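Local atomic coordinates of glucanase (Clostridium thermocellum, PDB entry 5GXX), a protein that probably cleaves internal beta-1,4-glycosidic bonds of cellulose as a family 9 endoglucanase of the bacterial cellulosome. Residues A[276-281]-A[286-291]; A[293-296]-A[300-303]; A[452-457]-A[462-467]; A[565-568]-A[572-575]. The protein carries 1 engineered substitution. One frame throughout, in Å; residues are numbered along the deposited sequence.

Interaction 1. Residues A[276-281]-A[286-291]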
# COMPACT_ATOMS: atom_id res chain seq x y z
N TRP A 276 -51.79 15.72 -20.51
CA TRP A 276 -51.45 14.81 -19.43
C TRP A 276 -52.51 13.72 -19.17
O TRP A 276 -52.18 12.71 -18.55
CB TRP A 276 -51.22 15.62 -18.16
CG TRP A 276 -49.83 16.14 -18.09
CD1 TRP A 276 -49.35 17.33 -18.58
CD2 TRP A 276 -48.71 15.44 -17.55
NE1 TRP A 276 -47.99 17.42 -18.35
CE2 TRP A 276 -47.57 16.27 -17.72
CE3 TRP A 276 -48.56 14.21 -16.89
CZ2 TRP A 276 -46.30 15.87 -17.28
CZ3 TRP A 276 -47.31 13.84 -16.44
CH2 TRP A 276 -46.19 14.67 -16.64
N THR A 277 -53.74 13.93 -19.62
CA THR A 277 -54.84 13.00 -19.33
C THR A 277 -54.85 11.83 -20.32
O THR A 277 -54.32 11.94 -21.42
CB THR A 277 -56.22 13.69 -19.40
OG1 THR A 277 -56.49 14.10 -20.75
CG2 THR A 277 -56.32 14.85 -18.41
N PRO A 278 -55.49 10.71 -19.96
CA PRO A 278 -55.62 9.59 -20.89
C PRO A 278 -56.22 9.94 -22.26
O PRO A 278 -55.84 9.34 -23.27
CB PRO A 278 -56.51 8.59 -20.13
CG PRO A 278 -56.09 8.82 -18.70
CD PRO A 278 -56.01 10.34 -18.63
N GLN A 279 -57.11 10.93 -22.34
CA GLN A 279 -57.73 11.26 -23.63
C GLN A 279 -56.82 12.12 -24.52
O GLN A 279 -57.05 12.18 -25.73
CB GLN A 279 -59.08 11.94 -23.41
CG GLN A 279 -60.17 11.01 -22.84
CD GLN A 279 -60.71 9.94 -23.76
OE1 GLN A 279 -60.64 10.03 -24.98
NE2 GLN A 279 -61.31 8.92 -23.15
N GLY A 280 -55.81 12.75 -23.93
CA GLY A 280 -54.83 13.52 -24.67
C GLY A 280 -55.40 14.83 -25.17
O GLY A 280 -56.51 15.24 -24.80
N TYR A 281 -54.63 15.48 -26.03
CA TYR A 281 -54.99 16.77 -26.59
C TYR A 281 -54.79 16.63 -28.09
O TYR A 281 -53.66 16.66 -28.58
CB TYR A 281 -54.06 17.86 -26.07
CG TYR A 281 -54.34 19.19 -26.71
CD1 TYR A 281 -55.53 19.87 -26.45
CD2 TYR A 281 -53.44 19.75 -27.61
CE1 TYR A 281 -55.83 21.08 -27.07
CE2 TYR A 281 -53.71 20.96 -28.22
CZ TYR A 281 -54.89 21.62 -27.94
OH TYR A 281 -55.14 22.82 -28.58
N VAL A 286 -48.82 12.74 -23.24
CA VAL A 286 -47.71 12.17 -22.48
C VAL A 286 -47.72 10.63 -22.58
O VAL A 286 -48.76 9.99 -22.72
CB VAL A 286 -47.79 12.63 -21.02
CG1 VAL A 286 -48.99 12.04 -20.32
CG2 VAL A 286 -46.50 12.34 -20.26
N ALA A 287 -46.54 10.01 -22.56
CA ALA A 287 -46.51 8.55 -22.50
C ALA A 287 -47.19 8.08 -21.22
O ALA A 287 -47.09 8.71 -20.17
CB ALA A 287 -45.07 8.02 -22.52
N TYR A 288 -47.88 6.95 -21.33
CA TYR A 288 -48.47 6.32 -20.16
C TYR A 288 -47.92 4.91 -20.02
O TYR A 288 -47.80 4.16 -21.00
CB TYR A 288 -49.99 6.21 -20.31
CG TYR A 288 -50.74 7.32 -19.64
CD1 TYR A 288 -50.98 8.54 -20.28
CD2 TYR A 288 -51.18 7.16 -18.33
CE1 TYR A 288 -51.69 9.56 -19.64
CE2 TYR A 288 -51.85 8.18 -17.67
CZ TYR A 288 -52.12 9.37 -18.33
OH TYR A 288 -52.79 10.35 -17.63
N THR A 289 -47.61 4.51 -18.80
CA THR A 289 -47.38 3.07 -18.58
C THR A 289 -48.70 2.30 -18.72
O THR A 289 -49.78 2.86 -18.53
CB THR A 289 -46.77 2.75 -17.20
OG1 THR A 289 -47.78 2.90 -16.19
CG2 THR A 289 -45.61 3.67 -16.87
N PRO A 290 -48.60 1.00 -19.05
CA PRO A 290 -49.83 0.21 -19.14
C PRO A 290 -50.57 0.18 -17.82
O PRO A 290 -51.80 0.10 -17.81
CB PRO A 290 -49.32 -1.18 -19.53
CG PRO A 290 -48.06 -0.92 -20.32
CD PRO A 290 -47.43 0.24 -19.56
N GLY A 291 -49.82 0.31 -16.73
CA GLY A 291 -50.39 0.36 -15.38
C GLY A 291 -51.04 1.67 -14.98
O GLY A 291 -51.58 1.76 -13.87

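Interaction 2. Residues A[293-296]-A[300-303]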
# COMPACT_ATOMS: atom_id res chain seq x y z
N LEU A 293 -49.63 5.03 -15.11
CA LEU A 293 -48.79 6.15 -14.67
C LEU A 293 -48.43 7.03 -15.86
O LEU A 293 -47.89 6.53 -16.85
CB LEU A 293 -47.50 5.67 -14.00
CG LEU A 293 -46.44 6.72 -13.65
CD1 LEU A 293 -46.95 7.66 -12.55
CD2 LEU A 293 -45.17 6.02 -13.18
N ALA A 294 -48.72 8.33 -15.78
CA ALA A 294 -48.27 9.27 -16.81
C ALA A 294 -46.77 9.35 -16.61
O ALA A 294 -46.32 9.67 -15.50
CB ALA A 294 -48.98 10.65 -16.67
N HIS A 295 -46.00 9.03 -17.65
CA HIS A 295 -44.56 8.80 -17.53
C HIS A 295 -43.78 9.76 -18.44
O HIS A 295 -43.61 9.54 -19.65
CB HIS A 295 -44.25 7.33 -17.87
CG HIS A 295 -42.98 6.81 -17.26
ND1 HIS A 295 -41.73 7.16 -17.73
CD2 HIS A 295 -42.78 5.92 -16.25
CE1 HIS A 295 -40.81 6.53 -17.02
NE2 HIS A 295 -41.42 5.79 -16.10
N LEU A 296 -43.34 10.87 -17.85
CA LEU A 296 -42.82 11.96 -18.67
C LEU A 296 -41.41 11.72 -19.19
O LEU A 296 -41.11 12.11 -20.32
CB LEU A 296 -42.90 13.31 -17.94
CG LEU A 296 -42.41 14.56 -18.70
CD1 LEU A 296 -43.40 14.85 -19.83
CD2 LEU A 296 -42.28 15.71 -17.71
N GLY A 300 -37.29 10.57 -12.44
CA GLY A 300 -38.36 11.08 -11.59
C GLY A 300 -39.76 11.13 -12.18
O GLY A 300 -40.46 12.12 -12.04
N PRO A 301 -40.23 10.04 -12.81
CA PRO A 301 -41.59 10.06 -13.34
C PRO A 301 -42.65 10.27 -12.26
O PRO A 301 -43.61 11.01 -12.51
CB PRO A 301 -41.72 8.69 -14.02
CG PRO A 301 -40.74 7.83 -13.29
CD PRO A 301 -39.57 8.75 -13.03
N LEU A 302 -42.48 9.69 -11.06
CA LEU A 302 -43.48 9.89 -10.00
C LEU A 302 -43.53 11.36 -9.57
O LEU A 302 -44.61 11.89 -9.33
CB LEU A 302 -43.24 8.96 -8.80
CG LEU A 302 -43.56 7.48 -9.04
CD1 LEU A 302 -43.19 6.66 -7.79
CD2 LEU A 302 -45.02 7.22 -9.39
N ARG A 303 -42.36 11.99 -9.44
CA ARG A 303 -42.25 13.43 -9.19
C ARG A 303 -43.08 14.25 -10.17
O ARG A 303 -43.90 15.08 -9.76
CB ARG A 303 -40.78 13.85 -9.26
CG ARG A 303 -40.51 15.34 -9.28
CD ARG A 303 -40.15 15.78 -10.68
NE ARG A 303 -39.25 14.92 -11.45
CZ ARG A 303 -37.94 15.13 -11.60
NH1 ARG A 303 -37.32 16.12 -10.96
NH2 ARG A 303 -37.24 14.37 -12.41
O HOH W 1 -44.28 11.37 -15.21

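Interaction 3. Residues A[452-457]-A[462-467]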
# COMPACT_ATOMS: atom_id res chain seq x y z
N ALA A 452 -8.62 -9.74 18.24
CA ALA A 452 -8.17 -11.09 17.92
C ALA A 452 -6.86 -11.32 18.66
O ALA A 452 -6.11 -10.38 18.97
CB ALA A 452 -7.97 -11.27 16.42
N ILE A 453 -6.61 -12.59 18.97
CA ILE A 453 -5.30 -13.00 19.44
C ILE A 453 -4.37 -12.93 18.23
O ILE A 453 -4.54 -13.66 17.25
CB ILE A 453 -5.32 -14.41 20.03
CG1 ILE A 453 -6.28 -14.45 21.22
CG2 ILE A 453 -3.91 -14.82 20.43
CD1 ILE A 453 -6.85 -15.83 21.50
N ASN A 454 -3.41 -12.01 18.28
CA ASN A 454 -2.49 -11.84 17.17
C ASN A 454 -1.33 -12.84 17.27
O ASN A 454 -0.81 -13.32 16.26
CB ASN A 454 -1.99 -10.39 17.10
CG ASN A 454 -1.48 -10.02 15.72
OD1 ASN A 454 -2.21 -10.09 14.74
ND2 ASN A 454 -0.22 -9.61 15.66
N GLN A 455 -0.95 -13.16 18.51
CA GLN A 455 0.04 -14.19 18.79
C GLN A 455 -0.06 -14.52 20.27
O GLN A 455 -0.16 -13.63 21.12
CB GLN A 455 1.45 -13.69 18.49
CG GLN A 455 2.49 -14.81 18.43
CD GLN A 455 3.90 -14.32 18.14
OE1 GLN A 455 4.09 -13.20 17.66
NE2 GLN A 455 4.89 -15.15 18.44
N ALA A 456 -0.03 -15.82 20.57
CA ALA A 456 0.00 -16.29 21.95
C ALA A 456 1.35 -16.96 22.16
O ALA A 456 1.90 -17.57 21.24
CB ALA A 456 -1.13 -17.27 22.20
N SER A 457 1.90 -16.84 23.36
CA SER A 457 3.19 -17.42 23.66
C SER A 457 3.21 -17.86 25.12
O SER A 457 2.38 -17.40 25.90
CB SER A 457 4.27 -16.38 23.38
OG SER A 457 5.43 -16.58 24.15
N GLU A 462 -0.45 -11.19 22.64
CA GLU A 462 -0.42 -10.07 21.72
C GLU A 462 -1.79 -9.95 21.08
O GLU A 462 -2.31 -10.91 20.51
CB GLU A 462 0.66 -10.25 20.65
CG GLU A 462 0.82 -9.04 19.76
CD GLU A 462 1.98 -9.22 18.80
OE1 GLU A 462 3.13 -8.92 19.18
OE2 GLU A 462 1.71 -9.68 17.67
N ILE A 463 -2.35 -8.74 21.17
CA ILE A 463 -3.72 -8.47 20.73
C ILE A 463 -3.70 -7.55 19.51
O ILE A 463 -2.95 -6.57 19.49
CB ILE A 463 -4.52 -7.78 21.86
CG1 ILE A 463 -4.63 -8.64 23.13
CG2 ILE A 463 -5.92 -7.39 21.39
CD1 ILE A 463 -5.24 -10.00 22.91
N LYS A 464 -4.50 -7.87 18.50
CA LYS A 464 -4.85 -6.92 17.46
C LYS A 464 -6.23 -6.36 17.83
O LYS A 464 -7.19 -7.11 18.00
CB LYS A 464 -4.86 -7.58 16.08
CG LYS A 464 -5.36 -6.69 14.97
CD LYS A 464 -5.45 -7.47 13.68
CE LYS A 464 -6.10 -6.69 12.55
NZ LYS A 464 -5.99 -7.44 11.27
N ALA A 465 -6.31 -5.03 17.95
CA ALA A 465 -7.57 -4.40 18.36
C ALA A 465 -7.95 -3.24 17.45
O ALA A 465 -7.14 -2.37 17.14
CB ALA A 465 -7.46 -3.94 19.80
N LEU A 466 -9.22 -3.24 17.03
CA LEU A 466 -9.75 -2.20 16.16
C LEU A 466 -10.85 -1.47 16.92
O LEU A 466 -11.89 -2.05 17.20
CB LEU A 466 -10.35 -2.82 14.90
CG LEU A 466 -9.39 -2.91 13.71
CD1 LEU A 466 -8.22 -3.87 13.96
CD2 LEU A 466 -10.21 -3.34 12.48
N LEU A 467 -10.59 -0.21 17.27
CA LEU A 467 -11.63 0.61 17.92
C LEU A 467 -12.48 1.24 16.82
O LEU A 467 -11.99 2.02 16.00
CB LEU A 467 -11.01 1.68 18.82
CG LEU A 467 -12.04 2.60 19.49
CD1 LEU A 467 -13.03 1.85 20.37
CD2 LEU A 467 -11.34 3.70 20.29

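Interaction 4. Residues A[565-568]-A[572-575]. With CA (calcium ion), chain D.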
# COMPACT_ATOMS: atom_id res chain seq x y z
N TRP A 565 2.81 -17.25 32.50
CA TRP A 565 1.80 -16.35 31.93
C TRP A 565 0.53 -17.13 31.58
O TRP A 565 0.60 -18.13 30.86
CB TRP A 565 2.36 -15.65 30.69
CG TRP A 565 1.44 -14.60 30.11
CD1 TRP A 565 0.75 -14.67 28.94
CD2 TRP A 565 1.14 -13.32 30.69
NE1 TRP A 565 0.02 -13.51 28.76
CE2 TRP A 565 0.24 -12.67 29.82
CE3 TRP A 565 1.52 -12.67 31.87
CZ2 TRP A 565 -0.28 -11.40 30.08
CZ3 TRP A 565 1.02 -11.40 32.13
CH2 TRP A 565 0.12 -10.78 31.24
N ASP A 566 -0.61 -16.67 32.08
CA ASP A 566 -1.87 -17.38 31.83
C ASP A 566 -2.97 -16.40 31.39
O ASP A 566 -3.59 -15.75 32.22
CB ASP A 566 -2.30 -18.17 33.07
CG ASP A 566 -3.56 -18.99 32.85
OD1 ASP A 566 -3.97 -19.19 31.69
OD2 ASP A 566 -4.14 -19.44 33.86
N PRO A 567 -3.19 -16.28 30.07
CA PRO A 567 -4.23 -15.37 29.60
C PRO A 567 -5.65 -15.90 29.82
O PRO A 567 -6.60 -15.12 29.77
CB PRO A 567 -3.95 -15.26 28.10
CG PRO A 567 -3.34 -16.60 27.75
CD PRO A 567 -2.49 -16.94 28.95
N THR A 568 -5.78 -17.21 30.06
CA THR A 568 -7.08 -17.88 30.18
C THR A 568 -7.91 -17.45 31.39
O THR A 568 -9.09 -17.79 31.47
CB THR A 568 -6.97 -19.43 30.11
OG1 THR A 568 -6.51 -19.96 31.36
CG2 THR A 568 -6.05 -19.89 28.99
N SER A 572 -10.42 -9.74 29.62
CA SER A 572 -10.54 -9.31 28.23
C SER A 572 -10.11 -10.33 27.18
O SER A 572 -10.32 -10.11 25.99
CB SER A 572 -9.80 -7.99 28.04
OG SER A 572 -10.42 -7.02 28.86
N TYR A 573 -9.54 -11.45 27.61
CA TYR A 573 -9.20 -12.55 26.70
C TYR A 573 -10.39 -13.44 26.37
O TYR A 573 -10.34 -14.21 25.41
CB TYR A 573 -8.12 -13.40 27.35
CG TYR A 573 -7.18 -14.13 26.41
CD1 TYR A 573 -6.30 -13.42 25.59
CD2 TYR A 573 -7.14 -15.52 26.38
CE1 TYR A 573 -5.40 -14.10 24.77
CE2 TYR A 573 -6.26 -16.19 25.55
CZ TYR A 573 -5.38 -15.48 24.75
OH TYR A 573 -4.50 -16.16 23.93
N GLN A 574 -11.46 -13.34 27.15
CA GLN A 574 -12.58 -14.26 27.03
C GLN A 574 -13.16 -14.25 25.62
O GLN A 574 -13.48 -13.19 25.10
CB GLN A 574 -13.72 -13.90 27.98
CG GLN A 574 -13.36 -13.84 29.44
CD GLN A 574 -14.56 -13.43 30.28
OE1 GLN A 574 -14.62 -12.30 30.78
NE2 GLN A 574 -15.53 -14.33 30.42
N GLY A 575 -13.28 -15.44 25.03
CA GLY A 575 -13.93 -15.58 23.73
C GLY A 575 -13.11 -15.17 22.52
O GLY A 575 -13.55 -15.40 21.39
CA CA D . -3.67 -14.10 33.85
O HOH W 2 -2.33 -12.71 32.45

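Interaction 1. Residues A[276-281]-A[286-291]
Val-286 lays its CG2 methyl over the six-membered ring of Trp-276, with Val-286 CG2 4.3 Å from the ring centroid and 14° off the normal, shifted toward the rim. This is a CH-pi contact. The other methyl, CG1, sits between backbone N and carbonyl carbon (chi1 68°) and rests on the tryptophan backbone, with Val-286 CG1 3.7 Å from Trp-276 O. That carbonyl also takes the one hydrogen bond between the segments: Tyr-288 OH donates to Trp-276 O at 2.6 Å, lying in the carbonyl plane. The short bond fixes the hydroxyl against the last helical residue, just where Thr-277 leaves helical geometry. Pro-278 touches the hydroxyl end of the tyrosine obliquely, with Pro-278 CD 3.4 Å from Tyr-288 OH. The indole NE1 is tied to Trp-241 O, and Phe-331 of helix 322-340 packs against both Trp-276 and Tyr-288. From Thr-277 the chain reverses in a type I turn, Gly-280 N bonding to Thr-277 O. The whole is a helix C-terminus covered by its own following loop, part of a helix-to-helix connection in the (alpha/alpha)6 barrel of family 9 glycoside hydrolases.

Interaction 2. Residues A[293-296]-A[300-303]
Water 1 is gripped by three backbone groups and joins the two segments: it donates to Ala-294 O at 2.7 Å and to Pro-301 O, and accepts from Leu-296 N. The two carbonyls, Ala-294 O and Pro-301 O, stand 4.3 Å apart, and the water bridges them. Beside this, Pro-301 sets its CB-CG edge on one face of the His-295 imidazole. Its CB hangs over the centre of the ring, with Pro-301 CB 3.6 Å from the ring centroid and only 12° off the normal, a CH-pi contact over the face. Pro-301 CG moves on toward the far end of the ring, reaching His-295 NE2 at 3.5 Å. That nitrogen is bonded to Pro-392 O, which helps fix the rotation of the ring beneath the proline. Pro-301 opens helix 301-318, one of the helices of the (alpha/alpha)6 barrel, and Gly-300 before it is the N-cap residue, with a positive phi. The first turn is braced from within: Arg-303 NE donates to Gly-300 O at 3.1 Å, approaching somewhat tilted from the carbonyl plane, while NH1 of the same guanidinium forms a salt bridge with Asp-413 and NH2 bonds to Trp-299 O. On the apolar side, the CG of Leu-293 stands opposite its backbone N (chi1 172°), and the branched end runs to the helix. It crosses Leu-302 at about a right angle, the methyls Leu-293 CD1 and Leu-302 CD2 meeting at 3.7 Å. Tyr-338 of helix 322-340 touches both leucines, and Gln-335 of that helix takes a bond from Ala-294 N.

Interaction 3. Residues A[452-457]-A[462-467]
Ala-452 and Lys-464 form an antiparallel hydrogen-bonded pair, with Ala-452 N to Lys-464 O and Lys-464 N to Ala-452 O both at 3.0 Å. Ile-453 and Ile-463 follow as a non-hydrogen-bonded pair. Past them the ladder slips by one residue, and Glu-462 O accepts twice from the same face of its plane: from Asn-454 N at 2.7 Å, and more loosely from Gln-455 N at 3.3 Å. In return Glu-462 N donates to Gln-455 O at 2.9 Å.

Among side chains, the polar link is Asn-454 ND2 to Glu-462 OE2, 2.8 Å and fairly straight at 163°. The oxygen lies in the amide plane and is met on its anti side, the donor standing somewhat out of the carboxylate plane. Amide and carboxylate run alongside each other, nearly coplanar, and the extended glutamate (chi2 175°) carries its group up beside the asparagine. Its other oxygen, OE1, is salt-bridged to Arg-555, so both oxygens are held. Van der Waals contact is slight: Lys-464 CB lies 3.9 Å from the amide oxygen Asn-454 OD1, and the Ile-463 CG2 methyl lies against Ala-452 O.

With Asn-454 and Gln-455 both facing Glu-462, this is a classic beta bulge in hairpin 447-456/460-469, within the domain assigned to the cellulose-binding family.

Interaction 4. Residues A[565-568]-A[572-575]
Two irregular pieces of one loop face each other here, Pro-567 and Tyr-573 standing 6.4 Å apart between their CA atoms. The first piece is an Asx turn within a calcium-binding loop, which runs between strands 549-557 and 581-583. Across the contact Pro-567 lies on the phenol of Tyr-573: Pro-567 CB sits over the centre of the ring, 3.5 Å from the centroid and 8° off the normal, a well-centred CH-pi contact. Pro-567 CG continues along the same face toward the hydroxyl end, meeting Tyr-573 CE2 at 3.7 Å. The tyrosine CG is turned away from its own backbone N (chi1 -151°), which brings the ring alongside the proline, the two side chains pointing the same way. Closer in, the carbonyl oxygen Pro-567 O presses on Tyr-573 CB at 3.3 Å. Thr-461 of strand 460-469 packs against both side chains.

Just before the proline in the chain, Asp-566 does two jobs. Its OD1 accepts two bonds, one from Thr-568 OG1 at 2.7 Å on the syn side, the other from Thr-568 N, which comes from above the carboxylate plane; together they shape the turn. Its carbonyl oxygen meanwhile coordinates the calcium ion, with Asp-566 O 2.3 Å from the metal. Asp-488, through its backbone O, Glu-491, Asn-569 and Asp-570 also contribute ligands, so the site joins this loop to the end of strand 481-488 and the start of helix 490-494. Water 2 is a further ligand, its oxygen 2.4 Å from the calcium ion and poised over one face of the Trp-565 ring, toward the rim.

The four contacts follow one another in series along the chain; none nests or crosses. Interaction 1 closes the short loop after helix 263-276, and interaction 2 closes the next one, at the start of helix 301-318. They touch: Ala-287 O and His-295 N probably share a hydrogen bond at 2.8 Å, and Trp-276 packs on Ala-294, so the two turns of the connection between helices 263-276 and 301-318 pack on each other. Interaction 3 lies about 55 Å from interaction 2, between centres, in the domain assigned to the cellulose-binding family, where it closes a hairpin. Interaction 4 closes the later calcium loop and packs on that hairpin, Tyr-573 OH lying 3.4 Å from Ile-453 CD1.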